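Local structure of TqaA (Penicillium aethiopicum, 5DLK) at residues N311-P316 against E321-C326. The protein probably closes nonribosomal peptides into macrocycles through its terminal condensation-like domain, the part in this chain, acting on a phosphopantetheine-tethered chain. Numbering follows the deposited sequence.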
loop_
_atom_site.group_PDB
_atom_site.type_symbol
_atom_site.label_atom_id
_atom_site.label_comp_id
_atom_site.label_asym_id
_atom_site.label_seq_id
_atom_site.Cartn_x
_atom_site.Cartn_y
_atom_site.Cartn_z
ATOM N N ASN A 311 0.023 4.735 7.880
ATOM C CA ASN A 311 -0.625 5.265 6.681
ATOM C C ASN A 311 0.065 6.510 6.107
ATOM O O ASN A 311 -0.161 6.865 4.944
ATOM C CB ASN A 311 -2.120 5.539 6.942
ATOM C CG ASN A 311 -2.361 6.575 8.036
ATOM O OD1 ASN A 311 -1.642 7.569 8.156
ATOM N ND2 ASN A 311 -3.395 6.346 8.833
ATOM N N GLY A 312 0.939 7.140 6.895
ATOM C CA GLY A 312 1.753 8.242 6.395
ATOM C C GLY A 312 0.973 9.521 6.115
ATOM O O GLY A 312 1.435 10.398 5.375
ATOM N N ARG A 313 -0.204 9.641 6.715
ATOM C CA ARG A 313 -1.069 10.782 6.430
ATOM C C ARG A 313 -1.307 11.621 7.667
ATOM O O ARG A 313 -2.376 12.203 7.855
ATOM C CB ARG A 313 -2.381 10.285 5.832
ATOM C CG ARG A 313 -2.076 9.451 4.584
ATOM C CD ARG A 313 -3.279 8.968 3.793
ATOM N NE ARG A 313 -3.668 9.955 2.798
ATOM C CZ ARG A 313 -3.469 9.876 1.483
ATOM N NH1 ARG A 313 -2.887 8.829 0.909
ATOM N NH2 ARG A 313 -3.882 10.874 0.737
ATOM N N ASN A 314 -0.296 11.681 8.519
ATOM C CA ASN A 314 -0.391 12.517 9.702
ATOM C C ASN A 314 0.398 13.807 9.537
ATOM O O ASN A 314 0.471 14.616 10.451
ATOM C CB ASN A 314 0.062 11.728 10.931
ATOM C CG ASN A 314 -0.871 10.558 11.229
ATOM O OD1 ASN A 314 -1.918 10.736 11.847
ATOM N ND2 ASN A 314 -0.510 9.361 10.755
ATOM N N LEU A 315 0.969 14.005 8.358
ATOM C CA LEU A 315 1.593 15.281 8.011
ATOM C C LEU A 315 0.561 16.397 7.880
ATOM O O LEU A 315 -0.462 16.228 7.220
ATOM C CB LEU A 315 2.362 15.164 6.697
ATOM C CG LEU A 315 3.827 14.747 6.725
ATOM C CD1 LEU A 315 4.370 14.775 5.308
ATOM C CD2 LEU A 315 4.634 15.675 7.613
ATOM N N PRO A 316 0.831 17.555 8.490
ATOM C CA PRO A 316 -0.119 18.653 8.294
ATOM C C PRO A 316 0.031 19.278 6.906
ATOM O O PRO A 316 0.960 20.041 6.658
ATOM C CB PRO A 316 0.260 19.644 9.398
ATOM C CG PRO A 316 1.721 19.396 9.623
ATOM C CD PRO A 316 1.935 17.917 9.396
ATOM N N GLU A 321 -5.718 14.002 3.617
ATOM C CA GLU A 321 -6.721 12.956 3.805
ATOM C C GLU A 321 -7.193 12.334 2.496
ATOM O O GLU A 321 -7.720 11.222 2.488
ATOM C CB GLU A 321 -7.931 13.527 4.560
ATOM C CG GLU A 321 -8.584 14.756 3.893
ATOM C CD GLU A 321 -7.861 16.071 4.209
ATOM O OE1 GLU A 321 -7.022 16.087 5.137
ATOM O OE2 GLU A 321 -8.133 17.092 3.534
ATOM N N SER A 322 -7.008 13.049 1.390
ATOM C CA SER A 322 -7.642 12.645 0.142
ATOM C C SER A 322 -6.722 12.596 -1.087
ATOM O O SER A 322 -7.142 12.115 -2.140
ATOM C CB SER A 322 -8.824 13.581 -0.146
ATOM O OG SER A 322 -8.380 14.912 -0.331
ATOM N N LEU A 323 -5.484 13.075 -0.973
ATOM C CA LEU A 323 -4.604 13.071 -2.142
ATOM C C LEU A 323 -4.302 11.631 -2.536
ATOM O O LEU A 323 -4.156 10.754 -1.672
ATOM C CB LEU A 323 -3.310 13.856 -1.888
ATOM C CG LEU A 323 -2.256 13.378 -0.881
ATOM C CD1 LEU A 323 -1.205 12.511 -1.552
ATOM C CD2 LEU A 323 -1.594 14.584 -0.220
ATOM N N LEU A 324 -4.224 11.385 -3.843
ATOM C CA LEU A 324 -4.085 10.027 -4.343
ATOM C C LEU A 324 -2.627 9.645 -4.539
ATOM O O LEU A 324 -1.863 10.334 -5.219
ATOM C CB LEU A 324 -4.855 9.863 -5.668
ATOM C CG LEU A 324 -4.907 8.464 -6.270
ATOM C CD1 LEU A 324 -5.669 7.486 -5.375
ATOM C CD2 LEU A 324 -5.528 8.530 -7.685
ATOM N N GLY A 325 -2.240 8.528 -3.939
ATOM C CA GLY A 325 -0.880 8.058 -4.070
ATOM C C GLY A 325 -0.586 7.052 -2.984
ATOM O O GLY A 325 -1.464 6.696 -2.209
ATOM N N CYS A 326 0.661 6.621 -2.915
ATOM C CA CYS A 326 1.067 5.638 -1.923
ATOM C C CYS A 326 1.868 6.345 -0.837
ATOM O O CYS A 326 3.066 6.507 -0.972
ATOM C CB CYS A 326 1.903 4.538 -2.560
ATOM S SG CYS A 326 2.443 3.305 -1.349
#
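R313 carries this contact with a single side chain, whose guanidinium reaches the backbone of L323 within the same long loop. R313 NH2 donates to L323 O with an N-H...O angle of 156°; the modelled 2.4 Å between these two atoms is very short and doubtful as a measure of the bond. That oxygen lies at the guanidinium edge, near its plane. The L323 side chain meets the same nitrogen: chi1 of 67° sets CG between the backbone N and the carbonyl carbon, where it stands 3.4 Å from R313 NH2. The arginine gets there through an extended chi2 and a bend at chi3 (89°), which turns the group toward the 321-326 segment. NE donates to I320 O, and NH1 forms a salt bridge with D182. At its root, N311 OD1 accepts from R313 N at 2.9 Å, an Asx turn that fixes the backbone where the side chain starts. N311 binds phosphopantetheine in another structure of this protein, and the R313 side chain lies about 8 Å from G183, which binds the same group; the ligand is absent here. Both segments belong to the loop joining antiparallel strands 303-310 and 329-336; L315 packs on helix 208-218, and L324 on helix 186-197.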